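Esterase (Thermotoga maritima, PDB 3DOH) acts as a thermostable carboxylesterase that probably hydrolyses ester bonds with its alpha/beta-hydrolase domain, which is joined to an immunoglobulin-like domain. Local coordinates at residues Y191-A195 with L217-C221; R198-W203 with Y366-I372; V210-C214 with E373-E377; I267-S271 with W362-Y366; G274-W278 with A291-G297. One frame throughout, in Å; residues are numbered along the deposited sequence.

Contacts 1, 2, 4 and 5 are buried, while contact 3 lies nearer the surface and is only partly buried. Contacts 1, 4 and 5 reach the same mixed sheet. Contacts 4 and 5 use its neighbouring strands 264-270 and 290-294. Contacts 2 and 3 share helix 369-376, and both touch the second subunit. Contacts 2 and 4 share Y366. The chemistry changes with place. Contact 1 rests on a glutamine amide bonded to a strand carbonyl. Contact 2 mixes rings with a long ion pair. Contact 3 is mostly ring packing. Contact 4 pairs two hydroxyls and packs L270 on W362 just before the probable active serine. Contact 5 lays rings on glycines and proline.

Contact 1. Residues Y191-A195 with L217-C221; sequences YLQVA and LAPQC
Q193 and Q220 stand opposite each other, with their CA atoms 6.0 Å apart. V194 lies nearest A218, the CA atoms of V194 and A218 being 6.8 Å apart. Segment 191-195 is a weakly bonded helical turn, in which V194 N bonds to Y191 O. Segment 217-221 is the end of strand 215-219 and the loop that leaves it. The one hydrogen bond between the segments runs from a side chain to the backbone. Q193 NE2 donates to A218 O over 3.0 Å, and the N-H points almost straight at the oxygen (176°). A218 O lies in the plane of the Q193 amide. The donor, however, comes from above the carbonyl plane. The side chain reaches the strand because it folds back at chi2 (-81°). Q193 CD then rests on Q220 CB at 3.6 Å. Q220 is extended and crosses Q193 at about a right angle, their amide planes 31° apart. Its polar end is held by the loop before the turn: OE1 by N190 N, and NE2 by D189 OD1 and E185 O. Q193 NE2 has a second acceptor in N190 OD1. Beside these amides, V194 CG2 packs on A218 CB at 3.7 Å, and L192 CB touches Q220 NE2. A leucine in place of Q193 would probably leave A218 O and N190 OD1 without this donor and weaken the tie between the turn and the strand. The buried amides thus find partners in the backbone and the preceding loop, and tie the turn to the end of strand 215-219.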
# COMPACT_ATOMS: atom_id res chain seq x y z
N TYR A 191 2.15 41.21 -13.13
CA TYR A 191 2.47 39.81 -13.43
C TYR A 191 1.40 38.88 -12.90
O TYR A 191 0.86 38.04 -13.62
CB TYR A 191 3.84 39.43 -12.85
CG TYR A 191 4.43 38.17 -13.44
CD1 TYR A 191 5.35 38.24 -14.47
CD2 TYR A 191 4.06 36.92 -12.96
CE1 TYR A 191 5.90 37.09 -15.01
CE2 TYR A 191 4.60 35.77 -13.49
CZ TYR A 191 5.52 35.86 -14.52
OH TYR A 191 6.06 34.71 -15.06
N LEU A 192 1.11 39.04 -11.62
CA LEU A 192 0.07 38.28 -10.91
C LEU A 192 -1.17 37.93 -11.72
O LEU A 192 -1.59 36.77 -11.70
CB LEU A 192 -0.34 39.03 -9.67
CG LEU A 192 0.02 38.36 -8.34
CD1 LEU A 192 1.11 37.28 -8.44
CD2 LEU A 192 0.39 39.45 -7.37
N GLN A 193 -1.71 38.91 -12.44
CA GLN A 193 -3.07 38.80 -13.01
C GLN A 193 -3.08 37.92 -14.25
O GLN A 193 -4.14 37.56 -14.81
CB GLN A 193 -3.69 40.20 -13.27
CG GLN A 193 -3.32 40.90 -14.57
CD GLN A 193 -1.97 41.59 -14.51
OE1 GLN A 193 -1.18 41.36 -13.60
NE2 GLN A 193 -1.71 42.46 -15.49
N VAL A 194 -1.87 37.56 -14.64
CA VAL A 194 -1.66 36.79 -15.82
C VAL A 194 -1.07 35.43 -15.41
O VAL A 194 -0.96 34.52 -16.22
CB VAL A 194 -0.79 37.68 -16.80
CG1 VAL A 194 0.56 37.07 -17.14
CG2 VAL A 194 -1.59 38.10 -18.04
N ALA A 195 -0.73 35.26 -14.14
CA ALA A 195 -0.05 34.07 -13.72
C ALA A 195 -0.85 33.27 -12.68
O ALA A 195 -0.62 32.08 -12.48
CB ALA A 195 1.29 34.42 -13.19
N LEU A 217 -6.44 41.45 -23.30
CA LEU A 217 -6.07 42.49 -22.40
C LEU A 217 -6.32 41.99 -20.99
O LEU A 217 -7.42 41.53 -20.65
CB LEU A 217 -6.91 43.74 -22.67
CG LEU A 217 -7.15 44.70 -21.53
CD1 LEU A 217 -5.89 45.38 -21.17
CD2 LEU A 217 -8.18 45.70 -21.92
N ALA A 218 -5.28 42.11 -20.17
CA ALA A 218 -5.33 41.65 -18.80
C ALA A 218 -4.84 42.79 -17.94
O ALA A 218 -3.64 42.98 -17.77
CB ALA A 218 -4.46 40.41 -18.64
N PRO A 219 -5.75 43.61 -17.46
CA PRO A 219 -5.44 44.66 -16.49
C PRO A 219 -5.23 44.23 -15.04
O PRO A 219 -5.86 43.27 -14.58
CB PRO A 219 -6.65 45.61 -16.60
CG PRO A 219 -7.74 44.77 -17.09
CD PRO A 219 -7.12 43.70 -17.97
N GLN A 220 -4.35 44.94 -14.32
CA GLN A 220 -4.15 44.70 -12.87
C GLN A 220 -4.68 45.78 -11.97
O GLN A 220 -4.41 46.96 -12.16
CB GLN A 220 -2.68 44.49 -12.52
CG GLN A 220 -2.45 44.35 -11.02
CD GLN A 220 -1.05 43.84 -10.71
OE1 GLN A 220 -0.06 44.35 -11.23
NE2 GLN A 220 -0.96 42.81 -9.86
N CYS A 221 -5.46 45.38 -10.97
CA CYS A 221 -6.09 46.33 -10.06
C CYS A 221 -5.39 46.36 -8.71
O CYS A 221 -4.84 45.36 -8.26
CB CYS A 221 -7.57 45.98 -9.88
SG CYS A 221 -8.27 46.49 -8.29

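Contact 2. Residues R198-W203 with Y366-I372; sequences RGAVVW and YENQEAI
R198 and E367 supply the charged part of this contact. E367 OE2 lies at the edge of the guanidinium group, near its plane, but the salt bridge from R198 NH1 to E367 OE2 is long at 3.8 Å. The stronger salt bridge of R198 NH1 is to E347 of the second subunit, whose carboxylate lies close to that of E367. The arginine therefore probably eases the meeting of two acids at the subunit interface.

The aromatic part centres on Y366. G199 CA sits over one face of its ring in a CH-pi contact, 3.9 Å from the centroid. W203 crosses Y366 at about a right angle, with W203 CZ2 3.9 Å from Y366 CE1. The indole is held from its own segment: W203 NE1 donates in the ring plane to G199 O at 2.7 Å through a bent bond (130°), and V202 CG1 lies on one face.

The apolar part lies further along the helix. W203 CZ3 touches I372 CG1 at 3.8 Å. V202 chi1 (62°) turns CG2 toward the helix, where V202 CG2 meets I372 CD1 at 3.8 Å.

N368 opens helix 369-376 as its N-cap, its OD1 accepting from A371 N. The arrangement is that of an alpha/beta-hydrolase fold, where the last helix packs beside the loop between helices 192-195 and 206-209, with W203 and Y366 resting on strand 174-180.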
# COMPACT_ATOMS: atom_id res chain seq x y z
N ARG A 198 -5.51 30.47 -15.52
CA ARG A 198 -5.38 30.40 -16.97
C ARG A 198 -6.30 31.45 -17.62
O ARG A 198 -6.57 31.42 -18.82
CB ARG A 198 -5.69 28.98 -17.48
CG ARG A 198 -4.52 27.93 -17.43
CD ARG A 198 -4.47 27.03 -18.72
NE ARG A 198 -3.09 26.60 -19.06
CZ ARG A 198 -2.59 25.34 -18.97
NH1 ARG A 198 -3.36 24.31 -18.55
NH2 ARG A 198 -1.31 25.08 -19.30
N GLY A 199 -6.77 32.40 -16.80
CA GLY A 199 -7.77 33.39 -17.23
C GLY A 199 -7.40 34.26 -18.42
O GLY A 199 -8.27 34.60 -19.25
N ALA A 200 -6.12 34.62 -18.51
CA ALA A 200 -5.67 35.51 -19.59
C ALA A 200 -5.09 34.67 -20.72
O ALA A 200 -5.33 34.90 -21.89
CB ALA A 200 -4.62 36.50 -19.07
N VAL A 201 -4.37 33.66 -20.31
CA VAL A 201 -3.42 32.97 -21.11
C VAL A 201 -4.07 31.91 -22.01
O VAL A 201 -3.60 31.63 -23.13
CB VAL A 201 -2.41 32.39 -20.10
CG1 VAL A 201 -2.30 30.89 -20.15
CG2 VAL A 201 -1.11 33.18 -20.08
N VAL A 202 -5.17 31.32 -21.57
CA VAL A 202 -5.84 30.28 -22.38
C VAL A 202 -6.14 30.84 -23.78
O VAL A 202 -5.85 30.19 -24.79
CB VAL A 202 -7.11 29.71 -21.65
CG1 VAL A 202 -8.17 30.80 -21.41
CG2 VAL A 202 -7.68 28.53 -22.40
N TRP A 203 -6.64 32.07 -23.83
CA TRP A 203 -7.01 32.66 -25.09
C TRP A 203 -5.77 32.83 -25.94
O TRP A 203 -5.84 33.00 -27.13
CB TRP A 203 -7.68 33.98 -24.85
CG TRP A 203 -8.67 33.91 -23.67
CD1 TRP A 203 -8.45 34.35 -22.39
CD2 TRP A 203 -9.98 33.34 -23.69
NE1 TRP A 203 -9.55 34.09 -21.61
CE2 TRP A 203 -10.51 33.47 -22.39
CE3 TRP A 203 -10.76 32.72 -24.67
CZ2 TRP A 203 -11.79 33.00 -22.05
CZ3 TRP A 203 -12.03 32.26 -24.34
CH2 TRP A 203 -12.53 32.40 -23.04
N TYR A 366 -12.14 27.58 -17.45
CA TYR A 366 -11.15 27.89 -18.49
C TYR A 366 -10.61 26.64 -19.17
O TYR A 366 -9.97 26.73 -20.23
CB TYR A 366 -10.03 28.81 -17.98
CG TYR A 366 -10.57 30.19 -17.67
CD1 TYR A 366 -11.40 30.84 -18.58
CD2 TYR A 366 -10.29 30.84 -16.45
CE1 TYR A 366 -11.93 32.11 -18.30
CE2 TYR A 366 -10.84 32.11 -16.17
CZ TYR A 366 -11.63 32.73 -17.11
OH TYR A 366 -12.18 33.96 -16.88
N GLU A 367 -10.91 25.48 -18.60
CA GLU A 367 -10.56 24.21 -19.24
C GLU A 367 -11.70 23.65 -20.12
O GLU A 367 -11.57 22.59 -20.72
CB GLU A 367 -10.01 23.18 -18.23
CG GLU A 367 -8.65 23.55 -17.59
CD GLU A 367 -7.51 23.89 -18.61
OE1 GLU A 367 -7.00 22.96 -19.28
OE2 GLU A 367 -7.11 25.09 -18.72
N ASN A 368 -12.78 24.41 -20.27
CA ASN A 368 -13.92 23.96 -21.05
C ASN A 368 -13.89 24.44 -22.52
O ASN A 368 -14.16 25.63 -22.82
CB ASN A 368 -15.17 24.47 -20.33
CG ASN A 368 -16.46 23.93 -20.90
OD1 ASN A 368 -16.59 23.67 -22.11
ND2 ASN A 368 -17.47 23.81 -20.02
N GLN A 369 -13.56 23.52 -23.43
CA GLN A 369 -13.42 23.85 -24.87
C GLN A 369 -14.74 24.38 -25.44
O GLN A 369 -14.73 25.23 -26.33
CB GLN A 369 -12.82 22.67 -25.71
CG GLN A 369 -12.97 22.87 -27.26
CD GLN A 369 -12.10 21.94 -28.16
OE1 GLN A 369 -11.84 20.78 -27.83
NE2 GLN A 369 -11.68 22.47 -29.34
N GLU A 370 -15.86 23.90 -24.92
CA GLU A 370 -17.18 24.31 -25.36
C GLU A 370 -17.36 25.82 -25.08
O GLU A 370 -17.78 26.60 -25.95
CB GLU A 370 -18.26 23.48 -24.62
CG GLU A 370 -19.33 22.82 -25.50
CD GLU A 370 -20.83 22.97 -25.00
OE1 GLU A 370 -21.23 22.40 -23.92
OE2 GLU A 370 -21.61 23.67 -25.72
N ALA A 371 -17.01 26.22 -23.86
CA ALA A 371 -17.10 27.60 -23.38
C ALA A 371 -16.26 28.56 -24.23
O ALA A 371 -16.75 29.61 -24.68
CB ALA A 371 -16.67 27.68 -21.93
N ILE A 372 -15.01 28.18 -24.44
CA ILE A 372 -14.11 28.92 -25.34
C ILE A 372 -14.69 29.08 -26.76
O ILE A 372 -14.79 30.20 -27.29
CB ILE A 372 -12.74 28.25 -25.36
CG1 ILE A 372 -12.05 28.51 -24.02
CG2 ILE A 372 -11.92 28.70 -26.55
CD1 ILE A 372 -11.07 27.45 -23.67

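Contact 3. Residues V210-C214 with E373-E377; sequences VVHPC and EWLFE
H212 and F376 join the loop before strand 215-219 to the last helix of the alpha/beta-hydrolase domain, helix 369-376. Their rings are nearly parallel, with planes at 4°, but they are slid apart. The centroids are 4.9 Å apart and the rings barely overlap. Each ring instead covers the CB of the other residue. H212 CB sits over the centre of the F376 ring, 3.7 Å from its centroid and close to the ring normal. F376 CB lies over one face of the imidazole, 4.0 Å from that centroid and toward the rim. Both are CH-pi contacts. The opposite face of the H212 ring carries V211 CB.

The thiol of C214 comes to the edge of F376. Its SG is anti to the backbone N (chi1 -176°), and C214 SG stands 3.9 Å from F376 CZ, a sulfur-aromatic contact. E373 brings its carboxylate to the edge of the H212 ring, but the closest approach there is doubtful.

An alanine here in place of H212 would keep the CB over F376, yet loss of the imidazole would probably open a gap between V211 CB and F376 CB.

F376 also packs on P175 and V177 of strand 174-180 and on W203, while V211 packs on V331 of the second subunit. Such packing of a C-terminal helix over the central sheet is typical of the alpha/beta-hydrolase fold.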
# COMPACT_ATOMS: atom_id res chain seq x y z
N VAL A 210 -4.78 29.82 -33.43
CA VAL A 210 -4.71 29.36 -34.79
C VAL A 210 -6.10 29.18 -35.41
O VAL A 210 -6.25 29.19 -36.64
CB VAL A 210 -3.93 28.04 -34.81
CG1 VAL A 210 -4.89 26.80 -34.74
CG2 VAL A 210 -3.02 28.00 -35.96
N VAL A 211 -7.13 29.03 -34.57
CA VAL A 211 -8.52 29.06 -35.08
C VAL A 211 -9.28 30.36 -34.80
O VAL A 211 -10.22 30.69 -35.52
CB VAL A 211 -9.35 27.78 -34.73
CG1 VAL A 211 -8.62 26.56 -35.23
CG2 VAL A 211 -9.54 27.64 -33.27
N HIS A 212 -8.88 31.08 -33.76
CA HIS A 212 -9.50 32.36 -33.43
C HIS A 212 -8.47 33.35 -32.90
O HIS A 212 -8.44 33.66 -31.71
CB HIS A 212 -10.61 32.16 -32.39
CG HIS A 212 -11.51 31.00 -32.69
ND1 HIS A 212 -11.36 29.77 -32.09
CD2 HIS A 212 -12.57 30.88 -33.53
CE1 HIS A 212 -12.29 28.94 -32.54
NE2 HIS A 212 -13.03 29.60 -33.42
N PRO A 213 -7.62 33.85 -33.80
CA PRO A 213 -6.76 34.99 -33.49
C PRO A 213 -7.56 36.18 -32.97
O PRO A 213 -8.75 36.31 -33.29
CB PRO A 213 -6.14 35.33 -34.84
CG PRO A 213 -7.14 34.87 -35.84
CD PRO A 213 -7.77 33.64 -35.25
N CYS A 214 -6.92 37.04 -32.19
CA CYS A 214 -7.28 37.22 -30.78
C CYS A 214 -6.29 38.13 -30.07
O CYS A 214 -5.10 37.81 -29.97
CB CYS A 214 -7.35 35.86 -30.08
SG CYS A 214 -7.91 35.94 -28.36
N GLU A 373 -15.14 27.96 -27.33
CA GLU A 373 -15.67 27.97 -28.69
C GLU A 373 -16.88 28.86 -28.75
O GLU A 373 -17.01 29.70 -29.68
CB GLU A 373 -16.04 26.56 -29.15
CG GLU A 373 -14.86 25.78 -29.74
CD GLU A 373 -14.12 26.57 -30.83
OE1 GLU A 373 -12.94 26.93 -30.59
OE2 GLU A 373 -14.73 26.85 -31.90
N TRP A 374 -17.77 28.70 -27.75
CA TRP A 374 -18.98 29.47 -27.68
C TRP A 374 -18.70 30.97 -27.64
O TRP A 374 -19.42 31.76 -28.26
CB TRP A 374 -19.76 29.06 -26.44
CG TRP A 374 -20.94 29.97 -26.15
CD1 TRP A 374 -22.22 29.84 -26.65
CD2 TRP A 374 -20.96 31.15 -25.30
NE1 TRP A 374 -23.02 30.85 -26.15
CE2 TRP A 374 -22.28 31.65 -25.32
CE3 TRP A 374 -20.01 31.79 -24.49
CZ2 TRP A 374 -22.65 32.80 -24.59
CZ3 TRP A 374 -20.40 32.93 -23.76
CH2 TRP A 374 -21.70 33.42 -23.83
N LEU A 375 -17.66 31.39 -26.93
CA LEU A 375 -17.46 32.82 -26.78
C LEU A 375 -17.17 33.35 -28.16
O LEU A 375 -17.73 34.38 -28.56
CB LEU A 375 -16.35 33.14 -25.79
CG LEU A 375 -16.01 34.61 -25.46
CD1 LEU A 375 -16.98 35.18 -24.45
CD2 LEU A 375 -14.64 34.62 -24.88
N PHE A 376 -16.35 32.60 -28.91
CA PHE A 376 -15.96 33.04 -30.25
C PHE A 376 -17.05 33.05 -31.31
O PHE A 376 -16.91 33.72 -32.33
CB PHE A 376 -14.65 32.38 -30.75
CG PHE A 376 -13.45 32.89 -30.04
CD1 PHE A 376 -13.09 34.22 -30.16
CD2 PHE A 376 -12.72 32.08 -29.21
CE1 PHE A 376 -11.99 34.73 -29.48
CE2 PHE A 376 -11.61 32.60 -28.52
CZ PHE A 376 -11.26 33.94 -28.65
N GLU A 377 -18.14 32.32 -31.11
CA GLU A 377 -19.23 32.47 -32.09
C GLU A 377 -20.13 33.67 -31.77
O GLU A 377 -21.15 33.88 -32.44
CB GLU A 377 -19.98 31.17 -32.33
CG GLU A 377 -20.03 30.28 -31.11
CD GLU A 377 -20.29 28.80 -31.42
OE1 GLU A 377 -21.34 28.25 -31.00
OE2 GLU A 377 -19.43 28.19 -32.10

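Contact 4. Residues I267-S271 with W362-Y366; sequences ITGLS and WIPTY. With SO4 (sulfate ion), chain C.
T268 OG1 is gripped by two groups. T268 OG1 accepts a 2.6 Å hydrogen bond from Y366 OH and is also bonded to I292 O of the neighbouring strand. The T268 and Y366 side chains come from opposite directions, and OG1 meets the tyrosine ring at its edge, near the ring plane. T268 lies near the end of strand 264-270, just before the GxSxG pattern that starts at G269. G269 and S271 probably belong to a nucleophile elbow, with S271 as the likely serine of a Ser-His-Asp triad. The strained backbone of S271, with positive phi (68°), suits that motif.

Helix 362-366 runs roughly antiparallel to strand 267-270, at 149°, and their axes come within 10.2 Å. Between them L270 lies against one face of the W362 ring, its CG offset toward the rim. L270 CG stands between the backbone N and the carbonyl carbon (chi1 53°), which brings it over the indole. L270 CB is 3.6 Å from W362 CE3. L270 CD1 reaches only the edge of Y366, 4.5 Å from Y366 CE2.

S271 OG points at a sulfate ion, probably from the crystallisation liquor. S271 OG lies 2.6 Å from sulfate O4, with O3 about as near. S271 OG is also bonded to H359 NE2. The sulfate is held as well by H359 NE2 and A183 N, consistent with an anion resting in the active-site pocket. W362 meets H359 edge-to-face and borders the same site. W362 CH2 lies 4.0 Å from sulfate O4.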
# COMPACT_ATOMS: atom_id res chain seq x y z
N ILE A 267 -15.61 39.60 -22.60
CA ILE A 267 -15.09 39.90 -21.27
C ILE A 267 -15.40 38.80 -20.26
O ILE A 267 -16.53 38.32 -20.20
CB ILE A 267 -15.62 41.26 -20.75
CG1 ILE A 267 -14.98 41.62 -19.40
CG2 ILE A 267 -17.16 41.27 -20.70
CD1 ILE A 267 -14.96 43.11 -19.13
N THR A 268 -14.40 38.43 -19.47
CA THR A 268 -14.51 37.43 -18.45
C THR A 268 -13.59 37.78 -17.28
O THR A 268 -12.58 38.48 -17.46
CB THR A 268 -14.18 35.98 -19.00
OG1 THR A 268 -14.29 35.00 -17.94
CG2 THR A 268 -12.79 35.93 -19.61
N GLY A 269 -13.95 37.30 -16.10
CA GLY A 269 -13.16 37.45 -14.92
C GLY A 269 -13.76 36.57 -13.84
O GLY A 269 -14.88 36.08 -13.99
N LEU A 270 -13.02 36.36 -12.76
CA LEU A 270 -13.45 35.45 -11.70
C LEU A 270 -13.50 36.17 -10.35
O LEU A 270 -12.62 36.97 -10.04
CB LEU A 270 -12.52 34.24 -11.62
CG LEU A 270 -11.02 34.55 -11.49
CD1 LEU A 270 -10.46 35.05 -12.81
CD2 LEU A 270 -10.77 35.55 -10.37
N SER A 271 -14.53 35.88 -9.57
CA SER A 271 -14.55 36.30 -8.17
C SER A 271 -14.69 37.84 -8.12
O SER A 271 -15.71 38.36 -8.55
CB SER A 271 -13.31 35.78 -7.47
OG SER A 271 -13.40 36.02 -6.09
N TRP A 362 -13.08 28.84 -11.53
CA TRP A 362 -12.54 29.34 -12.80
C TRP A 362 -11.66 28.26 -13.46
O TRP A 362 -11.48 28.24 -14.69
CB TRP A 362 -11.77 30.62 -12.57
CG TRP A 362 -10.74 30.56 -11.45
CD1 TRP A 362 -9.44 30.10 -11.55
CD2 TRP A 362 -10.92 30.98 -10.08
NE1 TRP A 362 -8.81 30.21 -10.32
CE2 TRP A 362 -9.68 30.75 -9.41
CE3 TRP A 362 -11.98 31.54 -9.37
CZ2 TRP A 362 -9.50 31.06 -8.05
CZ3 TRP A 362 -11.79 31.85 -8.00
CH2 TRP A 362 -10.55 31.62 -7.36
N ILE A 363 -11.16 27.35 -12.62
CA ILE A 363 -10.31 26.25 -13.07
C ILE A 363 -10.97 25.27 -14.06
O ILE A 363 -10.48 25.10 -15.16
CB ILE A 363 -9.74 25.49 -11.87
CG1 ILE A 363 -8.77 26.41 -11.10
CG2 ILE A 363 -9.11 24.19 -12.32
CD1 ILE A 363 -8.60 26.07 -9.62
N PRO A 364 -12.09 24.63 -13.71
CA PRO A 364 -12.66 23.84 -14.81
C PRO A 364 -13.19 24.69 -15.94
O PRO A 364 -13.28 24.22 -17.08
CB PRO A 364 -13.84 23.12 -14.16
CG PRO A 364 -14.01 23.70 -12.84
CD PRO A 364 -12.86 24.53 -12.47
N THR A 365 -13.57 25.92 -15.63
CA THR A 365 -14.26 26.74 -16.61
C THR A 365 -13.33 27.08 -17.76
O THR A 365 -13.70 26.87 -18.90
CB THR A 365 -14.81 27.99 -15.96
OG1 THR A 365 -15.70 27.57 -14.93
CG2 THR A 365 -15.54 28.84 -16.93
N TYR A 366 -12.14 27.58 -17.45
CA TYR A 366 -11.15 27.89 -18.49
C TYR A 366 -10.61 26.64 -19.17
O TYR A 366 -9.97 26.73 -20.23
CB TYR A 366 -10.03 28.81 -17.98
CG TYR A 366 -10.57 30.19 -17.67
CD1 TYR A 366 -11.40 30.84 -18.58
CD2 TYR A 366 -10.29 30.84 -16.45
CE1 TYR A 366 -11.93 32.11 -18.30
CE2 TYR A 366 -10.84 32.11 -16.17
CZ TYR A 366 -11.63 32.73 -17.11
OH TYR A 366 -12.18 33.96 -16.88
S SO4 C . -10.28 36.02 -5.30
O1 SO4 C . -9.66 36.26 -3.99
O2 SO4 C . -9.18 35.64 -6.23
O3 SO4 C . -11.04 37.23 -5.69
O4 SO4 C . -11.24 34.94 -5.19

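Contact 5. Residues G274-W278 with A291-G297; sequences GYGTW and AIPICGG
Y275 and W278 each lay a ring face on segment 291-297. The Y275 ring lies over the G296-G297 peptide, with G297 N above its centre. G297 CA makes a CH-pi contact 3.6 Å from the centroid. W278 crosses P293 at about a right angle. P293 CB lies over the five-membered ring, 3.7 Å from its centroid, and P293 CG touches W278 CZ2 at 3.6 Å.

A water sits in the indole plane. It accepts from W278 NE1 (3.0 Å) and from G296 N, and donates to P293 O. It thus satisfies three buried polar groups at once.

T277 chi1 (-59°) turns CG2 to the strand, where T277 CG2 lies 3.9 Å from A291 CB. Its OG1 bonds back to G273 O. G274 and G296 bring the backbones together, their CA atoms 4.0 Å apart. A CB on either would collide with the other segment.

The axes of helix 274-278 and strand 291-294 pass 6.8 Å apart at -144°. Helix 272-283 links strands 264-270 and 290-294 in a beta-alpha-beta unit. W278 reaches on to I311 and V313 of strand 311-316, while I294 points away from this helix and packs on helix 362-366.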
# COMPACT_ATOMS: atom_id res chain seq x y z
N GLY A 274 -15.30 38.61 -11.39
CA GLY A 274 -16.64 38.17 -11.77
C GLY A 274 -17.65 39.26 -11.52
O GLY A 274 -18.43 39.60 -12.40
N TYR A 275 -17.65 39.82 -10.32
CA TYR A 275 -18.36 41.09 -10.03
C TYR A 275 -18.00 42.16 -11.03
O TYR A 275 -18.88 42.86 -11.55
CB TYR A 275 -18.02 41.62 -8.62
CG TYR A 275 -18.67 40.85 -7.50
CD1 TYR A 275 -19.88 41.28 -6.94
CD2 TYR A 275 -18.07 39.72 -6.97
CE1 TYR A 275 -20.47 40.60 -5.89
CE2 TYR A 275 -18.65 39.03 -5.92
CZ TYR A 275 -19.87 39.49 -5.39
OH TYR A 275 -20.49 38.82 -4.38
N GLY A 276 -16.69 42.27 -11.30
CA GLY A 276 -16.16 43.20 -12.30
C GLY A 276 -16.81 43.05 -13.65
O GLY A 276 -17.21 44.06 -14.28
N THR A 277 -16.93 41.80 -14.10
CA THR A 277 -17.53 41.45 -15.38
C THR A 277 -18.99 41.84 -15.37
O THR A 277 -19.46 42.49 -16.30
CB THR A 277 -17.31 39.94 -15.73
OG1 THR A 277 -15.90 39.69 -15.76
CG2 THR A 277 -17.93 39.54 -17.10
N TRP A 278 -19.73 41.45 -14.33
CA TRP A 278 -21.17 41.76 -14.29
C TRP A 278 -21.36 43.27 -14.35
O TRP A 278 -22.28 43.74 -15.04
CB TRP A 278 -21.84 41.27 -13.02
CG TRP A 278 -22.16 39.84 -13.02
CD1 TRP A 278 -21.63 38.87 -12.20
CD2 TRP A 278 -23.13 39.16 -13.87
NE1 TRP A 278 -22.20 37.66 -12.49
CE2 TRP A 278 -23.12 37.80 -13.51
CE3 TRP A 278 -23.99 39.59 -14.90
CZ2 TRP A 278 -23.94 36.84 -14.13
CZ3 TRP A 278 -24.81 38.63 -15.54
CH2 TRP A 278 -24.78 37.28 -15.14
N ALA A 291 -20.02 37.77 -22.41
CA ALA A 291 -19.37 37.81 -21.13
C ALA A 291 -19.34 36.41 -20.52
O ALA A 291 -20.29 35.64 -20.70
CB ALA A 291 -20.12 38.73 -20.23
N ILE A 292 -18.27 36.06 -19.81
CA ILE A 292 -18.24 34.87 -18.94
C ILE A 292 -17.83 35.32 -17.52
O ILE A 292 -16.63 35.41 -17.20
CB ILE A 292 -17.30 33.75 -19.47
CG1 ILE A 292 -17.68 33.38 -20.90
CG2 ILE A 292 -17.24 32.54 -18.52
CD1 ILE A 292 -16.58 32.55 -21.65
N PRO A 293 -18.82 35.66 -16.68
CA PRO A 293 -18.62 35.95 -15.27
C PRO A 293 -18.61 34.73 -14.34
O PRO A 293 -19.65 34.08 -14.13
CB PRO A 293 -19.82 36.81 -14.94
CG PRO A 293 -20.87 36.37 -15.87
CD PRO A 293 -20.20 35.90 -17.11
N ILE A 294 -17.44 34.47 -13.74
CA ILE A 294 -17.19 33.30 -12.93
C ILE A 294 -17.19 33.70 -11.47
O ILE A 294 -16.43 34.60 -11.08
CB ILE A 294 -15.82 32.67 -13.29
CG1 ILE A 294 -15.83 32.24 -14.74
CG2 ILE A 294 -15.53 31.44 -12.43
CD1 ILE A 294 -14.49 32.24 -15.33
N CYS A 295 -18.02 33.03 -10.67
CA CYS A 295 -18.21 33.38 -9.27
C CYS A 295 -18.12 34.89 -9.08
O CYS A 295 -17.10 35.41 -8.65
CB CYS A 295 -17.16 32.68 -8.40
SG CYS A 295 -15.46 32.86 -8.99
N GLY A 296 -19.21 35.58 -9.40
CA GLY A 296 -19.32 36.98 -9.04
C GLY A 296 -20.73 37.36 -8.61
O GLY A 296 -21.54 36.49 -8.30
N GLY A 297 -21.01 38.65 -8.59
CA GLY A 297 -22.29 39.15 -8.10
C GLY A 297 -22.67 40.47 -8.72
O GLY A 297 -21.94 41.03 -9.54
O HOH W 1 -21.24 35.01 -11.58